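SusD superfamily protein (Bacteroides thetaiotaomicron VPI-5482, PDB 3HDX) probably binds polysaccharide at the outer membrane surface as a SusD-family lipoprotein and passes it on for import across the outer membrane. Local coordinates at residues 69-75 and 458-464; 145-149 and 470-474. One frame throughout, in Å; residues are numbered along the deposited sequence.

Contact 1: residues 69-75 and 458-464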
ATOM      1  N   LEU A  69     -16.959  -9.544   5.185  1.00 17.07           N
ATOM      2  CA  LEU A  69     -17.052  -8.154   5.609  1.00 17.42           C
ATOM      3  C   LEU A  69     -16.792  -8.015   7.104  1.00 17.51           C
ATOM      4  O   LEU A  69     -16.037  -7.099   7.544  1.00 16.57           O
ATOM      5  CB  LEU A  69     -18.405  -7.530   5.244  1.00 18.73           C
ATOM      6  CG  LEU A  69     -18.748  -7.368   3.761  1.00 21.34           C
ATOM      7  CD1 LEU A  69     -20.177  -6.865   3.567  1.00 23.03           C
ATOM      8  CD2 LEU A  69     -17.792  -6.535   3.042  1.00 22.35           C
ATOM      9  N   LYS A  70     -17.370  -8.926   7.894  1.00 15.81           N
ATOM     10  CA  LYS A  70     -17.169  -8.892   9.335  0.50 17.09           C
ATOM     11  C   LYS A  70     -15.681  -9.088   9.696  1.00 16.64           C
ATOM     12  O   LYS A  70     -15.129  -8.376  10.545  1.00 17.47           O
ATOM     13  CB  LYS A  70     -18.061  -9.950  10.013  0.50 18.87           C
ATOM     14  CG  LYS A  70     -19.545  -9.682   9.816  0.50 20.44           C
ATOM     15  CD  LYS A  70     -20.404 -10.661  10.559  0.50 23.11           C
ATOM     16  CE  LYS A  70     -21.850 -10.338  10.261  0.50 24.19           C
ATOM     17  NZ  LYS A  70     -22.007 -10.194   8.807  0.50 26.26           N
ATOM     18  N   LYS A  71     -15.033 -10.053   9.056  1.00 15.85           N
ATOM     19  CA  LYS A  71     -13.608 -10.350   9.289  1.00 16.83           C
ATOM     20  C   LYS A  71     -12.680  -9.204   8.897  1.00 15.59           C
ATOM     21  O   LYS A  71     -11.764  -8.825   9.643  1.00 15.64           O
ATOM     22  CB  LYS A  71     -13.202 -11.602   8.513  1.00 19.57           C
ATOM     23  CG  LYS A  71     -13.794 -12.901   9.079  1.00 22.17           C
ATOM     24  CD  LYS A  71     -13.482 -14.032   8.108  1.00 26.33           C
ATOM     25  CE  LYS A  71     -13.588 -15.432   8.714  1.00 29.29           C
ATOM     26  NZ  LYS A  71     -13.576 -16.388   7.499  1.00 32.11           N
ATOM     27  N   VAL A  72     -12.904  -8.646   7.727  1.00 14.67           N
ATOM     28  CA  VAL A  72     -12.060  -7.507   7.291  1.00 13.77           C
ATOM     29  C   VAL A  72     -12.235  -6.319   8.240  1.00 13.79           C
ATOM     30  O   VAL A  72     -11.253  -5.659   8.571  1.00 14.15           O
ATOM     31  CB  VAL A  72     -12.383  -7.085   5.850  1.00 14.14           C
ATOM     32  CG1 VAL A  72     -11.688  -5.782   5.458  1.00 13.62           C
ATOM     33  CG2 VAL A  72     -11.979  -8.199   4.893  1.00 14.83           C
ATOM     34  N   SER A  73     -13.462  -6.122   8.735  1.00 14.85           N
ATOM     35  CA  SER A  73     -13.815  -4.990   9.576  1.00 14.81           C
ATOM     36  C   SER A  73     -13.253  -5.050  10.988  1.00 13.75           C
ATOM     37  O   SER A  73     -13.290  -4.036  11.659  1.00 15.31           O
ATOM     38  CB  SER A  73     -15.342  -4.785   9.675  1.00 16.74           C
ATOM     39  OG  SER A  73     -15.948  -5.672  10.582  1.00 18.92           O
ATOM     40  N   ASN A  74     -12.756  -6.201  11.431  1.00 14.55           N
ATOM     41  CA  ASN A  74     -12.159  -6.347  12.764  1.00 14.01           C
ATOM     42  C   ASN A  74     -10.696  -5.914  12.655  1.00 14.76           C
ATOM     43  O   ASN A  74      -9.931  -6.543  11.958  1.00 15.45           O
ATOM     44  CB  ASN A  74     -12.290  -7.815  13.226  1.00 14.96           C
ATOM     45  CG  ASN A  74     -11.777  -8.033  14.641  1.00 16.64           C
ATOM     46  OD1 ASN A  74     -10.700  -7.565  14.991  1.00 18.59           O
ATOM     47  ND2 ASN A  74     -12.539  -8.771  15.456  1.00 18.03           N
ATOM     48  N   TRP A  75     -10.328  -4.870  13.401  1.00 13.74           N
ATOM     49  CA  TRP A  75      -8.984  -4.296  13.350  1.00 12.81           C
ATOM     50  C   TRP A  75      -7.901  -4.985  14.209  1.00 13.75           C
ATOM     51  O   TRP A  75      -6.802  -4.489  14.308  1.00 14.57           O
ATOM     52  CB  TRP A  75      -9.023  -2.766  13.611  1.00 12.76           C
ATOM     53  CG  TRP A  75      -9.589  -2.375  14.943  1.00 13.93           C
ATOM     54  CD1 TRP A  75      -9.458  -3.029  16.165  1.00 14.01           C
ATOM     55  CD2 TRP A  75     -10.364  -1.209  15.207  1.00 14.36           C
ATOM     56  NE1 TRP A  75     -10.110  -2.326  17.143  1.00 14.57           N
ATOM     57  CE2 TRP A  75     -10.654  -1.201  16.596  1.00 15.03           C
ATOM     58  CE3 TRP A  75     -10.841  -0.152  14.411  1.00 14.05           C
ATOM     59  CZ2 TRP A  75     -11.412  -0.206  17.184  1.00 14.38           C
ATOM     60  CZ3 TRP A  75     -11.577   0.847  15.002  1.00 14.03           C
ATOM     61  CH2 TRP A  75     -11.887   0.796  16.370  1.00 13.96           C
ATOM     62  N   TRP A 458     -14.833   1.833   6.842  1.00 11.56           N
ATOM     63  CA  TRP A 458     -15.415   0.535   7.166  1.00 12.36           C
ATOM     64  C   TRP A 458     -16.090   0.599   8.515  1.00 13.17           C
ATOM     65  O   TRP A 458     -15.702   1.374   9.404  1.00 13.87           O
ATOM     66  CB  TRP A 458     -14.349  -0.583   7.201  1.00 12.74           C
ATOM     67  CG  TRP A 458     -13.983  -1.018   5.847  1.00 12.78           C
ATOM     68  CD1 TRP A 458     -13.266  -0.298   4.905  1.00 12.79           C
ATOM     69  CD2 TRP A 458     -14.296  -2.279   5.248  1.00 12.14           C
ATOM     70  NE1 TRP A 458     -13.129  -1.058   3.762  1.00 13.24           N
ATOM     71  CE2 TRP A 458     -13.728  -2.281   3.946  1.00 13.07           C
ATOM     72  CE3 TRP A 458     -14.991  -3.427   5.696  1.00 14.32           C
ATOM     73  CZ2 TRP A 458     -13.884  -3.370   3.052  1.00 14.78           C
ATOM     74  CZ3 TRP A 458     -15.106  -4.516   4.825  1.00 15.37           C
ATOM     75  CH2 TRP A 458     -14.561  -4.476   3.516  1.00 15.73           C
ATOM     76  N   PRO A 459     -17.121  -0.236   8.710  1.00 14.73           N
ATOM     77  CA  PRO A 459     -17.671  -0.345  10.056  1.00 14.29           C
ATOM     78  C   PRO A 459     -16.634  -0.968  11.015  1.00 14.10           C
ATOM     79  O   PRO A 459     -15.724  -1.655  10.569  1.00 13.88           O
ATOM     80  CB  PRO A 459     -18.844  -1.308   9.871  1.00 14.90           C
ATOM     81  CG  PRO A 459     -18.659  -1.971   8.632  1.00 16.86           C
ATOM     82  CD  PRO A 459     -17.784  -1.150   7.774  1.00 14.90           C
ATOM     83  N   VAL A 460     -16.772  -0.650  12.303  1.00 13.41           N
ATOM     84  CA  VAL A 460     -16.061  -1.318  13.371  1.00 14.42           C
ATOM     85  C   VAL A 460     -16.777  -2.668  13.614  1.00 16.03           C
ATOM     86  O   VAL A 460     -18.000  -2.743  13.631  1.00 16.52           O
ATOM     87  CB  VAL A 460     -16.030  -0.447  14.660  1.00 14.96           C
ATOM     88  CG1 VAL A 460     -15.334  -1.175  15.835  1.00 15.77           C
ATOM     89  CG2 VAL A 460     -15.346   0.878  14.364  1.00 15.85           C
ATOM     90  N   SER A 461     -16.010  -3.735  13.762  1.00 17.65           N
ATOM     91  CA  SER A 461     -16.599  -5.054  14.010  1.00 19.05           C
ATOM     92  C   SER A 461     -17.409  -5.019  15.309  1.00 19.32           C
ATOM     93  O   SER A 461     -16.971  -4.469  16.325  1.00 19.17           O
ATOM     94  CB  SER A 461     -15.529  -6.133  14.123  1.00 20.30           C
ATOM     95  OG  SER A 461     -16.112  -7.343  14.638  1.00 23.38           O
ATOM     96  N   GLU A 462     -18.603  -5.602  15.262  1.00 20.65           N
ATOM     97  CA  GLU A 462     -19.454  -5.640  16.466  1.00 23.57           C
ATOM     98  C   GLU A 462     -18.801  -6.429  17.611  1.00 21.67           C
ATOM     99  O   GLU A 462     -19.005  -6.092  18.777  1.00 21.33           O
ATOM    100  CB  GLU A 462     -20.890  -6.064  16.109  1.00 26.13           C
ATOM    101  CG  GLU A 462     -21.679  -4.924  15.274  1.00 30.48           C
ATOM    102  CD  GLU A 462     -21.991  -3.574  16.026  1.00 32.68           C
ATOM    103  OE1 GLU A 462     -22.047  -3.601  17.287  1.00 36.27           O
ATOM    104  OE2 GLU A 462     -22.210  -2.481  15.363  1.00 33.16           O
ATOM    105  N   ASP A 463     -17.928  -7.386  17.282  1.00 21.81           N
ATOM    106  CA  ASP A 463     -17.146  -8.129  18.299  1.00 23.89           C
ATOM    107  C   ASP A 463     -16.249  -7.179  19.107  1.00 23.49           C
ATOM    108  O   ASP A 463     -16.161  -7.296  20.338  1.00 24.83           O
ATOM    109  CB  ASP A 463     -16.274  -9.233  17.672  1.00 25.70           C
ATOM    110  CG  ASP A 463     -17.105 -10.367  17.023  1.00 28.98           C
ATOM    111  OD1 ASP A 463     -18.298 -10.531  17.376  1.00 30.43           O
ATOM    112  OD2 ASP A 463     -16.536 -11.090  16.162  1.00 31.22           O
ATOM    113  N   ILE A 464     -15.652  -6.211  18.422  1.00 20.71           N
ATOM    114  CA  ILE A 464     -14.790  -5.201  19.069  1.00 19.85           C
ATOM    115  C   ILE A 464     -15.620  -4.324  20.024  1.00 20.42           C
ATOM    116  O   ILE A 464     -15.205  -4.069  21.176  1.00 23.46           O
ATOM    117  CB  ILE A 464     -14.028  -4.326  17.990  1.00 19.85           C
ATOM    118  CG1 ILE A 464     -13.009  -5.147  17.158  1.00 20.25           C
ATOM    119  CG2 ILE A 464     -13.348  -3.133  18.645  1.00 19.76           C
ATOM    120  CD1 ILE A 464     -11.820  -5.669  17.884  1.00 22.22           C
TER
HETATM  121  O   HOH W   1     -12.856  -3.152  14.103  1.00 19.44           O
HETATM  122  O   HOH W   2     -14.977  -9.955  14.280  1.00 28.85           O
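Trp458 lays the six-membered ring of its indole under Val72, whose CG1 methyl sits over the ring face in a CH-pi contact, 3.8 Å from the ring centroid and 17° off the normal. A methyl of Leu69 joins in at the same end of the indole, CD2 lying 3.8 Å from Trp458 CZ3, while helices 34-41 and 104-129 also pack on this tryptophan. Ser73 turns its OG back to Lys70 O and brings its CB to 3.3 Å from Pro459 O. The contact thus joins helix 67-73, in the N-terminal part of the largely helical SusD fold, to the segment leading into helix 462-467 near the C-terminus. Ser461 is the N-cap of that helix, its OG accepting from Asp463 N. Direct backbone pairing is weak, Ser461 N to Ser73 O at 3.5 Å, and a water bridges the two segments, donating to Ser73 O and accepting from Ser461 N and Trp75 N. With CG held between its backbone N and carbonyl carbon (chi1 60°), Trp75 carries its indole to Val460 and Ile464: Val460 CG1 lies over one face, and Ile464 CG2 is 3.7 Å from Trp75 NE1. A serine in place of Trp75 would probably open a gap beside Val460 and Ile464 and leave both without their aromatic partner.

Contact 2: residues 145-149 and 470-474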
ATOM      1  N   PRO A 145      -6.653  -1.840  25.937  1.00 17.34           N
ATOM      2  CA  PRO A 145      -6.903  -0.676  26.798  1.00 17.22           C
ATOM      3  C   PRO A 145      -8.325  -0.125  26.706  1.00 16.16           C
ATOM      4  O   PRO A 145      -8.880  -0.057  25.602  1.00 16.83           O
ATOM      5  CB  PRO A 145      -5.888   0.369  26.277  1.00 17.04           C
ATOM      6  CG  PRO A 145      -4.748  -0.498  25.757  1.00 17.44           C
ATOM      7  CD  PRO A 145      -5.430  -1.671  25.124  1.00 17.01           C
ATOM      8  N   SER A 146      -8.884   0.265  27.865  1.00 17.74           N
ATOM      9  CA  SER A 146     -10.235   0.832  27.933  0.50 17.97           C
ATOM     10  C   SER A 146     -10.147   2.316  27.605  1.00 18.12           C
ATOM     11  O   SER A 146      -9.800   3.170  28.456  1.00 18.55           O
ATOM     12  CB  SER A 146     -10.886   0.632  29.293  0.50 18.81           C
ATOM     13  OG  SER A 146     -12.175   1.200  29.284  0.50 17.82           O
HETATM   14  N   MSE A 147     -10.450   2.627  26.343  1.00 16.18           N
HETATM   15  CA  MSE A 147     -10.373   3.986  25.828  1.00 15.53           C
HETATM   16  C   MSE A 147     -11.226   4.093  24.570  1.00 15.61           C
HETATM   17  O   MSE A 147     -11.468   3.072  23.906  1.00 16.81           O
HETATM   18  CB  MSE A 147      -8.888   4.334  25.515  1.00 15.78           C
HETATM   19  CG  MSE A 147      -8.275   3.518  24.383  1.00 15.96           C
HETATM   20 SE   MSE A 147      -6.551   4.118  23.797  0.75 12.43          SE
HETATM   21  CE  MSE A 147      -7.022   5.883  23.308  1.00 17.93           C
ATOM     22  N   PRO A 148     -11.649   5.311  24.216  1.00 14.68           N
ATOM     23  CA  PRO A 148     -12.410   5.479  23.016  1.00 15.45           C
ATOM     24  C   PRO A 148     -11.504   5.480  21.761  1.00 13.93           C
ATOM     25  O   PRO A 148     -10.267   5.458  21.822  1.00 14.56           O
ATOM     26  CB  PRO A 148     -13.072   6.832  23.229  1.00 15.00           C
ATOM     27  CG  PRO A 148     -12.029   7.590  23.998  1.00 16.58           C
ATOM     28  CD  PRO A 148     -11.435   6.604  24.908  1.00 15.34           C
ATOM     29  N   ARG A 149     -12.163   5.517  20.632  1.00 14.22           N
ATOM     30  CA  ARG A 149     -11.490   5.789  19.366  1.00 14.00           C
ATOM     31  C   ARG A 149     -10.921   7.211  19.468  1.00 14.63           C
ATOM     32  O   ARG A 149     -11.565   8.129  20.031  1.00 17.50           O
ATOM     33  CB  ARG A 149     -12.488   5.666  18.215  1.00 14.73           C
ATOM     34  CG  ARG A 149     -13.052   4.260  18.089  1.00 14.85           C
ATOM     35  CD  ARG A 149     -14.205   4.166  17.143  1.00 14.60           C
ATOM     36  NE  ARG A 149     -13.765   4.399  15.773  1.00 14.60           N
ATOM     37  CZ  ARG A 149     -14.560   4.594  14.736  1.00 15.74           C
ATOM     38  NH1 ARG A 149     -15.899   4.589  14.869  1.00 16.42           N
ATOM     39  NH2 ARG A 149     -14.008   4.859  13.560  1.00 16.40           N
ATOM     40  N   GLN A 470     -16.161   1.489  25.333  1.00 19.62           N
ATOM     41  CA  GLN A 470     -15.905   2.891  24.957  1.00 18.52           C
ATOM     42  C   GLN A 470     -15.763   3.070  23.452  1.00 17.05           C
ATOM     43  O   GLN A 470     -15.706   4.208  23.015  1.00 16.45           O
ATOM     44  CB  GLN A 470     -14.646   3.430  25.639  1.00 19.51           C
ATOM     45  CG  GLN A 470     -14.768   3.494  27.174  1.00 20.96           C
ATOM     46  CD  GLN A 470     -13.830   4.552  27.732  1.00 22.60           C
ATOM     47  OE1 GLN A 470     -13.961   5.748  27.423  1.00 24.44           O
ATOM     48  NE2 GLN A 470     -12.891   4.129  28.517  1.00 22.63           N
ATOM     49  N   ILE A 471     -15.700   1.965  22.688  1.00 16.40           N
ATOM     50  CA  ILE A 471     -15.548   2.014  21.221  0.50 16.27           C
ATOM     51  C   ILE A 471     -16.919   2.190  20.587  1.00 16.62           C
ATOM     52  O   ILE A 471     -17.788   1.345  20.770  1.00 17.87           O
ATOM     53  CB  ILE A 471     -14.921   0.723  20.681  0.50 15.81           C
ATOM     54  CG1 ILE A 471     -13.529   0.523  21.282  0.50 16.18           C
ATOM     55  CG2 ILE A 471     -14.798   0.742  19.132  0.50 15.35           C
ATOM     56  CD1 ILE A 471     -12.592   1.654  20.949  0.50 14.45           C
ATOM     57  N   GLU A 472     -17.107   3.288  19.856  1.00 16.79           N
ATOM     58  CA  GLU A 472     -18.375   3.646  19.204  0.50 17.77           C
ATOM     59  C   GLU A 472     -18.340   3.282  17.722  1.00 17.04           C
ATOM     60  O   GLU A 472     -17.325   3.431  17.046  1.00 16.45           O
ATOM     61  CB  GLU A 472     -18.631   5.163  19.343  0.50 20.41           C
ATOM     62  CG  GLU A 472     -20.016   5.662  18.861  0.50 22.76           C
ATOM     63  CD  GLU A 472     -20.132   7.187  18.811  0.50 25.44           C
ATOM     64  OE1 GLU A 472     -19.094   7.898  18.901  0.50 27.70           O
ATOM     65  OE2 GLU A 472     -21.271   7.670  18.662  0.50 26.36           O
ATOM     66  N   GLN A 473     -19.467   2.821  17.207  1.00 16.72           N
ATOM     67  CA  GLN A 473     -19.555   2.504  15.805  1.00 15.53           C
ATOM     68  C   GLN A 473     -19.510   3.792  14.988  1.00 16.59           C
ATOM     69  O   GLN A 473     -19.895   4.875  15.457  1.00 17.08           O
ATOM     70  CB  GLN A 473     -20.883   1.773  15.537  1.00 14.81           C
ATOM     71  CG  GLN A 473     -21.131   1.318  14.104  1.00 15.39           C
ATOM     72  CD  GLN A 473     -20.033   0.434  13.597  1.00 15.76           C
ATOM     73  OE1 GLN A 473     -19.030   0.930  13.026  1.00 16.13           O
ATOM     74  NE2 GLN A 473     -20.135  -0.862  13.907  1.00 16.83           N
ATOM     75  N   ASN A 474     -19.035   3.654  13.751  1.00 16.52           N
ATOM     76  CA  ASN A 474     -19.112   4.736  12.758  1.00 17.81           C
ATOM     77  C   ASN A 474     -20.592   5.024  12.515  1.00 18.63           C
ATOM     78  O   ASN A 474     -21.342   4.115  12.147  1.00 18.06           O
ATOM     79  CB  ASN A 474     -18.476   4.268  11.452  1.00 18.13           C
ATOM     80  CG  ASN A 474     -18.466   5.348  10.294  1.00 20.14           C
ATOM     81  OD1 ASN A 474     -19.369   6.181  10.074  1.00 21.28           O
ATOM     82  ND2 ASN A 474     -17.418   5.261   9.511  1.00 19.80           N
TER
HETATM   83  O   HOH W   3     -15.410   3.656  10.862  1.00 15.64           O
HETATM   84  O   HOH W   4     -15.141   5.439  20.511  1.00 15.90           O
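The carbonyl oxygen of Glu472 accepts from Arg149 NH1 at 2.8 Å, with an N-H...O angle of 154° and the oxygen close to the guanidinium plane. The arginine chain bends at chi3, which turns the guanidinium toward 470-474 and presents its edge to the backbone of Glu472 and Asn474. Its NH2 bonds to Asp131 O, and a water 3.3 Å from Arg149 NH2 also accepts from ND2 of Asn474, whose OD1 accepts from Phe476 N; several partners thus fix the rotation of the guanidinium. Nearer the backbone, Arg149 CG lies 3.9 Å from Ile471 CD1 in one of two isoleucine conformers, the side chains crossing at about a right angle. Two irregular segments of the SusD fold run in roughly the same direction here, 22° apart: the loop between helices 104-129 and 152-169, in the first third of the chain, is joined to the C-terminal tail without a sheet. A second water takes the place of direct backbone pairing, donating to Gln470 O and accepting from Arg149 N and Glu472 N. Gln470 runs alongside Pro148 toward Ser146; in one of two serine conformers, and so tentatively, Gln470 NE2 donates to Ser146 OG at 3.1 Å, nearly straight at 166°.

How the contacts relate
Contacts 1 and 2 have centres 13 Å apart on the same side of the chain's centre, and their segments alternate along the sequence; each joins a part of the first third of the chain to the C-terminal region. They meet through Gln473, whose amide uses both ends: OE1 is 2.8 Å from Val460 N and NE2 is 3.0 Å from Glu462 OE2, both probable hydrogen bonds. The tail 470-474 is thereby tied back to the segment that starts helix 462-467. Arg149 NH1 also packs against Val460 CG2 at 3.8 Å, so this one methyl touches both the guanidinium of contact 2 and the Trp75 indole of contact 1.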